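Local atomic coordinates of transcriptional activator PlcR protein (Bacillus thuringiensis, PDB entry 3U3W), a protein that activates transcription of virulence genes as a quorum-sensing regulator, binding DNA when its signal peptide PapR is bound. Residues Ile10-Arg14 with Arg36-Gly40; Gln23-Ile28 with Gly51-Leu56. All blocks are in the same frame, centred on the assembly; numbering follows the deposited sequence.

In the fold
Both contacts lie in the helix-turn-helix domain and bind its short helices into one bundle. Contact 1 joins helix 4-16 to the end of the DNA-reading helix 31-38; contact 2 joins the end of helix 21-25 and the turn after it to helix 46-56. The first is mostly buried, with an ion pair at its centre and DNA along one flank. The second is only partly buried: leucine and isoleucine packing lies inward, and a lysine grips backbone carbonyls nearer the surface. Their centres are 12 Å apart, and they touch through the aliphatic part of Arg-14, which lies against Leu-24, so the two contacts adjoin in the interior of the domain.

Contact 1. Residues Ile10-Arg14 with Arg36-Gly40; sequences IKKIR and RIESG. With nucleotides of chain E; nucleotides of chain F.
Arg-14 and Glu-38 meet side-on in a two-pronged salt bridge between helix 4-16 and helix 31-38. Arg-14 NE donates to Glu-38 OE2 (2.7 Å) in a nearly straight bond, 168° at the hydrogen, and Arg-14 NH1 to Glu-38 OE1 (2.8 Å). Both oxygens use their syn lone pairs, and the guanidinium and carboxylate planes lie 24° apart, close to coplanar. A bend at chi3 (61°) of the arginine turns this edge to the acid. The carboxylate is packed tightly against helix 4-16: Lys-11 CA comes to 3.3 Å from Glu-38 OE2, and Lys-11 CB lies 3.6 Å from Glu-38 CD. Deeper in, Ile-10 CD1 meets Ile-37 CG2 at 3.6 Å, and Ile-37 continues onto Ile-48 of helix 46-56. The solvent side is looser, for the end of Lys-11 leads away and its ammonium makes no contact with Glu-38. On the DNA flank Arg-36 extends into the major groove, its NH2 donating to N7 of guanine DG5 of chain E (3.0 Å), more weakly to O6 of that base, and to O6 of DG13 of chain F on the opposite strand (3.2 Å). The methyl C7 of thymine DT4 of chain E lies over the centre of one guanidinium face. Gly-40 closes helix 31-38 in a Schellman motif. Gln-21 also bonds Glu-38 OE1, while Arg-14 NH2 reaches the carbonyl of Leu-19 and a DNA phosphate. Arg-14 and Gln-21 thus probably keep the buried Glu-38 ionised, and the two-bond grip fixes the guanidinium with NH2 turned to the DNA.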
ATOM      1  N   ILE A  10     -10.723  18.064  13.287  1.00 44.55           N
ATOM      2  CA  ILE A  10     -12.043  17.950  12.678  1.00 43.80           C
ATOM      3  C   ILE A  10     -12.566  19.301  12.168  1.00 47.80           C
ATOM      4  O   ILE A  10     -13.150  19.377  11.086  1.00 52.39           O
ATOM      5  CB  ILE A  10     -13.058  17.291  13.645  1.00 49.90           C
ATOM      6  CG1 ILE A  10     -12.755  15.792  13.781  1.00 39.01           C
ATOM      7  CG2 ILE A  10     -14.491  17.516  13.172  1.00 37.62           C
ATOM      8  CD1 ILE A  10     -13.676  15.056  14.725  1.00 48.33           C
ATOM      9  N   LYS A  11     -12.351  20.359  12.949  1.00 45.14           N
ATOM     10  CA  LYS A  11     -12.797  21.708  12.590  1.00 42.95           C
ATOM     11  C   LYS A  11     -12.002  22.250  11.408  1.00 51.99           C
ATOM     12  O   LYS A  11     -12.551  22.879  10.503  1.00 51.16           O
ATOM     13  CB  LYS A  11     -12.639  22.651  13.786  1.00 51.43           C
ATOM     14  CG  LYS A  11     -12.874  24.141  13.486  1.00 57.70           C
ATOM     15  CD  LYS A  11     -12.835  24.951  14.786  1.00 65.54           C
ATOM     16  CE  LYS A  11     -13.265  26.402  14.597  1.00 65.46           C
ATOM     17  NZ  LYS A  11     -12.140  27.285  14.184  1.00 68.55           N
ATOM     18  N   LYS A  12     -10.699  22.004  11.437  1.00 46.79           N
ATOM     19  CA  LYS A  12      -9.798  22.405  10.367  1.00 52.60           C
ATOM     20  C   LYS A  12     -10.218  21.789   9.032  1.00 53.42           C
ATOM     21  O   LYS A  12     -10.285  22.483   8.018  1.00 44.18           O
ATOM     22  CB  LYS A  12      -8.358  22.013  10.737  1.00 53.40           C
ATOM     23  CG  LYS A  12      -7.331  22.065   9.607  1.00 67.37           C
ATOM     24  CD  LYS A  12      -5.910  22.114  10.185  1.00 83.59           C
ATOM     25  CE  LYS A  12      -4.836  21.794   9.146  1.00 94.46           C
ATOM     26  NZ  LYS A  12      -4.684  20.324   8.902  1.00 86.95           N
ATOM     27  N   ILE A  13     -10.513  20.489   9.044  1.00 45.40           N
ATOM     28  CA  ILE A  13     -10.874  19.775   7.823  1.00 52.08           C
ATOM     29  C   ILE A  13     -12.301  20.095   7.358  1.00 50.88           C
ATOM     30  O   ILE A  13     -12.584  20.090   6.159  1.00 59.01           O
ATOM     31  CB  ILE A  13     -10.682  18.240   7.980  1.00 49.95           C
ATOM     32  CG1 ILE A  13      -9.254  17.925   8.413  1.00 45.58           C
ATOM     33  CG2 ILE A  13     -11.001  17.523   6.682  1.00 48.96           C
ATOM     34  CD1 ILE A  13      -9.027  16.480   8.749  1.00 47.02           C
ATOM     35  N   ARG A  14     -13.195  20.376   8.306  1.00 48.55           N
ATOM     36  CA  ARG A  14     -14.554  20.795   7.964  1.00 53.71           C
ATOM     37  C   ARG A  14     -14.570  22.162   7.291  1.00 54.34           C
ATOM     38  O   ARG A  14     -15.312  22.367   6.340  1.00 50.99           O
ATOM     39  CB  ARG A  14     -15.469  20.832   9.195  1.00 56.57           C
ATOM     40  CG  ARG A  14     -16.804  21.525   8.913  1.00 55.54           C
ATOM     41  CD  ARG A  14     -17.726  21.587  10.121  1.00 54.29           C
ATOM     42  NE  ARG A  14     -17.160  22.335  11.241  1.00 52.96           N
ATOM     43  CZ  ARG A  14     -17.060  23.661  11.297  1.00 60.87           C
ATOM     44  NH1 ARG A  14     -16.534  24.240  12.376  1.00 42.45           N
ATOM     45  NH2 ARG A  14     -17.479  24.410  10.280  1.00 53.10           N
ATOM     46  N   ARG A  36     -19.303  20.460  20.263  1.00 43.30           N
ATOM     47  CA  ARG A  36     -18.633  19.957  21.448  1.00 47.18           C
ATOM     48  C   ARG A  36     -17.452  19.050  21.099  1.00 50.52           C
ATOM     49  O   ARG A  36     -16.459  19.019  21.822  1.00 49.25           O
ATOM     50  CB  ARG A  36     -19.616  19.246  22.378  1.00 45.66           C
ATOM     51  CG  ARG A  36     -20.588  20.170  23.107  1.00 50.92           C
ATOM     52  CD  ARG A  36     -21.216  19.434  24.277  1.00 57.00           C
ATOM     53  NE  ARG A  36     -22.535  19.939  24.639  1.00 58.90           N
ATOM     54  CZ  ARG A  36     -22.750  20.854  25.576  1.00 68.00           C
ATOM     55  NH1 ARG A  36     -21.729  21.379  26.243  1.00 76.03           N
ATOM     56  NH2 ARG A  36     -23.986  21.244  25.845  1.00 63.85           N
ATOM     57  N   ILE A  37     -17.566  18.317  19.995  1.00 46.07           N
ATOM     58  CA  ILE A  37     -16.456  17.517  19.479  1.00 42.75           C
ATOM     59  C   ILE A  37     -15.275  18.393  19.028  1.00 52.66           C
ATOM     60  O   ILE A  37     -14.118  18.074  19.316  1.00 47.58           O
ATOM     61  CB  ILE A  37     -16.904  16.593  18.326  1.00 49.26           C
ATOM     62  CG1 ILE A  37     -17.803  15.484  18.866  1.00 44.24           C
ATOM     63  CG2 ILE A  37     -15.705  15.975  17.615  1.00 40.98           C
ATOM     64  CD1 ILE A  37     -18.490  14.708  17.789  1.00 48.05           C
ATOM     65  N   GLU A  38     -15.557  19.500  18.342  1.00 40.84           N
ATOM     66  CA  GLU A  38     -14.485  20.395  17.885  1.00 48.88           C
ATOM     67  C   GLU A  38     -13.811  21.199  19.003  1.00 44.10           C
ATOM     68  O   GLU A  38     -12.680  21.645  18.848  1.00 44.29           O
ATOM     69  CB  GLU A  38     -14.980  21.351  16.804  1.00 40.47           C
ATOM     70  CG  GLU A  38     -15.592  20.665  15.610  1.00 41.00           C
ATOM     71  CD  GLU A  38     -15.970  21.638  14.499  1.00 60.79           C
ATOM     72  OE1 GLU A  38     -16.224  22.840  14.783  1.00 52.49           O
ATOM     73  OE2 GLU A  38     -16.005  21.184  13.333  1.00 53.78           O
ATOM     74  N   SER A  39     -14.509  21.385  20.120  1.00 47.69           N
ATOM     75  CA  SER A  39     -13.970  22.153  21.240  1.00 40.88           C
ATOM     76  C   SER A  39     -13.149  21.282  22.192  1.00 48.53           C
ATOM     77  O   SER A  39     -12.513  21.792  23.114  1.00 62.16           O
ATOM     78  CB  SER A  39     -15.094  22.859  22.013  1.00 43.54           C
ATOM     79  OG  SER A  39     -15.753  21.967  22.900  1.00 48.49           O
ATOM     80  N   GLY A  40     -13.175  19.972  21.967  1.00 43.26           N
ATOM     81  CA  GLY A  40     -12.388  19.044  22.755  1.00 49.93           C
ATOM     82  C   GLY A  40     -13.086  18.543  24.006  1.00 44.09           C
ATOM     83  O   GLY A  40     -12.508  17.789  24.781  1.00 55.26           O
TER
ATOM     84  P    DT E   4     -19.293  27.751  25.064  1.00 55.94           P
ATOM     85  OP1  DT E   4     -18.608  28.803  25.846  1.00 54.28           O
ATOM     86  OP2  DT E   4     -18.574  26.505  24.700  1.00 51.99           O
ATOM     87  O5'  DT E   4     -20.624  27.378  25.858  1.00 57.30           O
ATOM     88  C5'  DT E   4     -21.344  28.418  26.509  1.00 65.57           C
ATOM     89  C4'  DT E   4     -22.586  27.856  27.172  1.00 61.60           C
ATOM     90  O4'  DT E   4     -23.505  27.420  26.143  1.00 51.55           O
ATOM     91  C3'  DT E   4     -22.342  26.637  28.059  1.00 57.04           C
ATOM     92  O3'  DT E   4     -23.271  26.669  29.114  1.00 65.85           O
ATOM     93  C2'  DT E   4     -22.692  25.493  27.123  1.00 57.36           C
ATOM     94  C1'  DT E   4     -23.923  26.121  26.497  1.00 65.53           C
ATOM     95  N1   DT E   4     -24.417  25.412  25.304  1.00 62.26           N
ATOM     96  C2   DT E   4     -25.766  25.460  25.053  1.00 71.39           C
ATOM     97  O2   DT E   4     -26.544  26.068  25.767  1.00 68.38           O
ATOM     98  N3   DT E   4     -26.156  24.773  23.931  1.00 66.47           N
ATOM     99  C4   DT E   4     -25.341  24.067  23.063  1.00 61.50           C
ATOM    100  O4   DT E   4     -25.787  23.488  22.079  1.00 53.77           O
ATOM    101  C5   DT E   4     -23.933  24.060  23.390  1.00 65.06           C
ATOM    102  C7   DT E   4     -22.957  23.320  22.519  1.00 44.10           C
ATOM    103  C6   DT E   4     -23.542  24.727  24.485  1.00 54.03           C
ATOM    104  P    DG E   5     -22.867  26.133  30.576  1.00 81.14           P
ATOM    105  OP1  DG E   5     -22.145  27.218  31.278  1.00 81.32           O
ATOM    106  OP2  DG E   5     -22.213  24.812  30.423  1.00 76.39           O
ATOM    107  O5'  DG E   5     -24.283  25.932  31.286  1.00 80.69           O
ATOM    108  C5'  DG E   5     -25.212  27.008  31.174  1.00 76.46           C
ATOM    109  C4'  DG E   5     -26.634  26.541  31.399  1.00 78.06           C
ATOM    110  O4'  DG E   5     -27.200  25.988  30.179  1.00 63.56           O
ATOM    111  C3'  DG E   5     -26.790  25.467  32.464  1.00 72.52           C
ATOM    112  O3'  DG E   5     -28.052  25.666  33.089  1.00 68.77           O
ATOM    113  C2'  DG E   5     -26.726  24.186  31.638  1.00 64.46           C
ATOM    114  C1'  DG E   5     -27.434  24.603  30.352  1.00 73.11           C
ATOM    115  N9   DG E   5     -26.932  23.938  29.157  1.00 77.36           N
ATOM    116  C8   DG E   5     -25.618  23.727  28.801  1.00 71.56           C
ATOM    117  N7   DG E   5     -25.486  23.112  27.658  1.00 67.52           N
ATOM    118  C5   DG E   5     -26.796  22.909  27.237  1.00 69.69           C
ATOM    119  C6   DG E   5     -27.294  22.292  26.073  1.00 61.85           C
ATOM    120  O6   DG E   5     -26.659  21.784  25.150  1.00 66.13           O
ATOM    121  N1   DG E   5     -28.683  22.299  26.037  1.00 71.60           N
ATOM    122  C2   DG E   5     -29.501  22.829  27.002  1.00 65.51           C
ATOM    123  N2   DG E   5     -30.821  22.733  26.785  1.00 63.02           N
ATOM    124  N3   DG E   5     -29.050  23.413  28.097  1.00 66.00           N
ATOM    125  C4   DG E   5     -27.697  23.413  28.144  1.00 72.32           C
TER
ATOM    126  P    DG F  13     -26.875  13.161  19.026  1.00 51.60           P
ATOM    127  OP1  DG F  13     -27.300  12.246  17.937  1.00 55.82           O
ATOM    128  OP2  DG F  13     -25.983  14.305  18.698  1.00 44.38           O
ATOM    129  O5'  DG F  13     -28.172  13.736  19.756  1.00 46.83           O
ATOM    130  C5'  DG F  13     -29.112  12.865  20.371  1.00 48.89           C
ATOM    131  C4'  DG F  13     -30.264  13.670  20.952  1.00 68.36           C
ATOM    132  O4'  DG F  13     -29.838  14.412  22.124  1.00 67.16           O
ATOM    133  C3'  DG F  13     -30.896  14.700  20.023  1.00 62.17           C
ATOM    134  O3'  DG F  13     -32.295  14.672  20.245  1.00 74.23           O
ATOM    135  C2'  DG F  13     -30.275  16.024  20.458  1.00 53.01           C
ATOM    136  C1'  DG F  13     -30.031  15.803  21.946  1.00 65.62           C
ATOM    137  N9   DG F  13     -28.829  16.448  22.470  1.00 69.61           N
ATOM    138  C8   DG F  13     -27.568  16.460  21.911  1.00 77.85           C
ATOM    139  N7   DG F  13     -26.673  17.108  22.616  1.00 75.44           N
ATOM    140  C5   DG F  13     -27.391  17.547  23.721  1.00 69.98           C
ATOM    141  C6   DG F  13     -26.954  18.299  24.832  1.00 65.34           C
ATOM    142  O6   DG F  13     -25.815  18.736  25.062  1.00 71.66           O
ATOM    143  N1   DG F  13     -28.002  18.531  25.721  1.00 73.66           N
ATOM    144  C2   DG F  13     -29.301  18.086  25.556  1.00 81.97           C
ATOM    145  N2   DG F  13     -30.176  18.406  26.524  1.00 87.87           N
ATOM    146  N3   DG F  13     -29.722  17.373  24.517  1.00 61.73           N
ATOM    147  C4   DG F  13     -28.714  17.148  23.646  1.00 69.07           C
TER

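Contact 2. Residues Gln23-Ile28 with Gly51-Leu56; sequences QLSENI and GIAAKL
The backbones of Gln-23-Ile-28 and Gly-51-Leu-56 come closest where Ile-28 CA lies 6.1 Å from Gly-51 CA, while Leu-24 CA is 7.0 Å from Ile-52 CA. Ile-28 CD1 rests on the bare backbone of Gly-51, 3.5 Å from its C. Lys-55 reaches across from helix 46-56, bent at chi3 (-61°), and brings its ammonium to carbonyls of the last turn of helix 21-25 and of the turn that follows. Its NZ donates to Glu-26 O (2.8 Å) in the carbonyl plane, on a lone pair, and to Leu-24 O (3.2 Å) from well above the plane of the Leu-24 carbonyl; a bond to Gln-23 O is weak. The positive charge probably suits this helix end, whose dipole would favour it. Farther in, Leu-24 CD1 packs on Leu-56 CD2 at 4.0 Å, the two side chains crossing at about a right angle, with Ile-52 beside them. Ser-25, whose side chain points away from Gly-51-Leu-56, touches Gln-31 and Val-34 of helix 31-38, which also meets Ile-52 through Ile-37. Helix 46-56 thus packs against both helices of the helix-turn-helix.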
ATOM      1  N   GLN A  23     -24.221  21.255   8.498  1.00 54.71           N
ATOM      2  CA  GLN A  23     -24.061  20.430   7.306  1.00 59.77           C
ATOM      3  C   GLN A  23     -23.382  19.118   7.636  1.00 66.28           C
ATOM      4  O   GLN A  23     -23.792  18.050   7.173  1.00 60.74           O
ATOM      5  CB  GLN A  23     -23.247  21.168   6.251  1.00 61.92           C
ATOM      6  CG  GLN A  23     -23.984  22.326   5.612  1.00 59.03           C
ATOM      7  CD  GLN A  23     -23.190  22.964   4.494  1.00 76.08           C
ATOM      8  OE1 GLN A  23     -22.450  23.925   4.714  1.00 67.42           O
ATOM      9  NE2 GLN A  23     -23.336  22.429   3.281  1.00 72.85           N
ATOM     10  N   LEU A  24     -22.333  19.214   8.445  1.00 65.49           N
ATOM     11  CA  LEU A  24     -21.537  18.061   8.821  1.00 46.32           C
ATOM     12  C   LEU A  24     -22.355  17.101   9.667  1.00 53.84           C
ATOM     13  O   LEU A  24     -22.266  15.882   9.501  1.00 48.70           O
ATOM     14  CB  LEU A  24     -20.289  18.524   9.579  1.00 53.53           C
ATOM     15  CG  LEU A  24     -19.317  17.463  10.096  1.00 43.80           C
ATOM     16  CD1 LEU A  24     -18.935  16.488   8.993  1.00 49.74           C
ATOM     17  CD2 LEU A  24     -18.089  18.132  10.687  1.00 42.91           C
ATOM     18  N   SER A  25     -23.164  17.658  10.565  1.00 55.40           N
ATOM     19  CA  SER A  25     -23.931  16.858  11.521  1.00 53.70           C
ATOM     20  C   SER A  25     -25.079  16.043  10.907  1.00 54.02           C
ATOM     21  O   SER A  25     -25.596  15.126  11.546  1.00 48.80           O
ATOM     22  CB  SER A  25     -24.451  17.735  12.678  1.00 49.24           C
ATOM     23  OG  SER A  25     -25.464  18.642  12.267  1.00 57.78           O
ATOM     24  N   GLU A  26     -25.458  16.369   9.670  1.00 61.33           N
ATOM     25  CA  GLU A  26     -26.631  15.766   9.024  1.00 60.00           C
ATOM     26  C   GLU A  26     -26.623  14.237   8.968  1.00 60.25           C
ATOM     27  O   GLU A  26     -25.678  13.617   8.470  1.00 55.29           O
ATOM     28  CB  GLU A  26     -26.833  16.350   7.623  1.00 59.01           C
ATOM     29  CG  GLU A  26     -27.473  17.731   7.625  1.00 78.63           C
ATOM     30  CD  GLU A  26     -27.162  18.533   6.366  1.00 99.33           C
ATOM     31  OE1 GLU A  26     -27.442  19.758   6.349  1.00 86.59           O
ATOM     32  OE2 GLU A  26     -26.636  17.939   5.398  1.00 99.22           O
ATOM     33  N   ASN A  27     -27.694  13.639   9.480  1.00 51.98           N
ATOM     34  CA  ASN A  27     -27.868  12.190   9.455  1.00 56.64           C
ATOM     35  C   ASN A  27     -26.881  11.465  10.353  1.00 66.96           C
ATOM     36  O   ASN A  27     -26.882  10.230  10.432  1.00 63.17           O
ATOM     37  CB  ASN A  27     -27.784  11.652   8.023  1.00 64.83           C
ATOM     38  CG  ASN A  27     -28.943  12.118   7.162  1.00 78.40           C
ATOM     39  OD1 ASN A  27     -30.063  11.612   7.283  1.00 79.98           O
ATOM     40  ND2 ASN A  27     -28.683  13.097   6.295  1.00 50.87           N
ATOM     41  N   ILE A  28     -26.046  12.244  11.034  1.00 59.99           N
ATOM     42  CA  ILE A  28     -25.042  11.692  11.925  1.00 53.41           C
ATOM     43  C   ILE A  28     -25.373  12.008  13.384  1.00 48.26           C
ATOM     44  O   ILE A  28     -25.471  11.109  14.217  1.00 38.53           O
ATOM     45  CB  ILE A  28     -23.650  12.227  11.569  1.00 51.16           C
ATOM     46  CG1 ILE A  28     -23.361  12.001  10.083  1.00 53.04           C
ATOM     47  CG2 ILE A  28     -22.590  11.552  12.417  1.00 51.48           C
ATOM     48  CD1 ILE A  28     -21.981  12.448   9.647  1.00 42.52           C
ATOM     49  N   GLY A  51     -19.105   8.324  10.697  1.00 38.76           N
ATOM     50  CA  GLY A  51     -19.849   9.276   9.895  1.00 39.56           C
ATOM     51  C   GLY A  51     -19.059  10.518   9.523  1.00 47.72           C
ATOM     52  O   GLY A  51     -18.981  10.876   8.346  1.00 46.03           O
ATOM     53  N   ILE A  52     -18.480  11.189  10.516  1.00 39.19           N
ATOM     54  CA  ILE A  52     -17.690  12.393  10.243  1.00 40.35           C
ATOM     55  C   ILE A  52     -16.517  12.103   9.297  1.00 42.47           C
ATOM     56  O   ILE A  52     -16.250  12.876   8.378  1.00 48.42           O
ATOM     57  CB  ILE A  52     -17.166  13.032  11.541  1.00 46.92           C
ATOM     58  CG1 ILE A  52     -18.301  13.719  12.291  1.00 44.31           C
ATOM     59  CG2 ILE A  52     -16.043  14.024  11.260  1.00 35.88           C
ATOM     60  CD1 ILE A  52     -17.980  13.934  13.751  1.00 44.16           C
ATOM     61  N   ALA A  53     -15.829  10.985   9.517  1.00 29.69           N
ATOM     62  CA  ALA A  53     -14.702  10.610   8.669  1.00 44.04           C
ATOM     63  C   ALA A  53     -15.137  10.359   7.231  1.00 41.38           C
ATOM     64  O   ALA A  53     -14.459  10.754   6.286  1.00 50.70           O
ATOM     65  CB  ALA A  53     -13.980   9.390   9.234  1.00 33.77           C
ATOM     66  N   ALA A  54     -16.274   9.703   7.070  1.00 42.12           N
ATOM     67  CA  ALA A  54     -16.805   9.439   5.744  1.00 47.76           C
ATOM     68  C   ALA A  54     -17.154  10.729   4.990  1.00 45.29           C
ATOM     69  O   ALA A  54     -16.688  10.955   3.866  1.00 47.88           O
ATOM     70  CB  ALA A  54     -18.015   8.520   5.839  1.00 51.06           C
ATOM     71  N   LYS A  55     -17.967  11.576   5.611  1.00 46.62           N
ATOM     72  CA  LYS A  55     -18.379  12.822   4.975  1.00 49.89           C
ATOM     73  C   LYS A  55     -17.188  13.726   4.636  1.00 45.30           C
ATOM     74  O   LYS A  55     -17.195  14.419   3.618  1.00 48.74           O
ATOM     75  CB  LYS A  55     -19.412  13.571   5.833  1.00 51.77           C
ATOM     76  CG  LYS A  55     -20.184  14.639   5.044  1.00 54.49           C
ATOM     77  CD  LYS A  55     -21.390  15.182   5.804  1.00 58.19           C
ATOM     78  CE  LYS A  55     -22.402  14.093   6.127  1.00 54.24           C
ATOM     79  NZ  LYS A  55     -23.606  14.653   6.816  1.00 62.45           N
ATOM     80  N   LEU A  56     -16.162  13.710   5.486  1.00 50.47           N
ATOM     81  CA  LEU A  56     -14.986  14.548   5.274  1.00 41.30           C
ATOM     82  C   LEU A  56     -13.946  13.850   4.394  1.00 49.00           C
ATOM     83  O   LEU A  56     -12.940  14.449   4.017  1.00 52.19           O
ATOM     84  CB  LEU A  56     -14.354  14.946   6.607  1.00 47.94           C
ATOM     85  CG  LEU A  56     -15.178  15.744   7.619  1.00 44.34           C
ATOM     86  CD1 LEU A  56     -14.423  15.863   8.934  1.00 43.06           C
ATOM     87  CD2 LEU A  56     -15.517  17.110   7.085  1.00 43.16           C
TER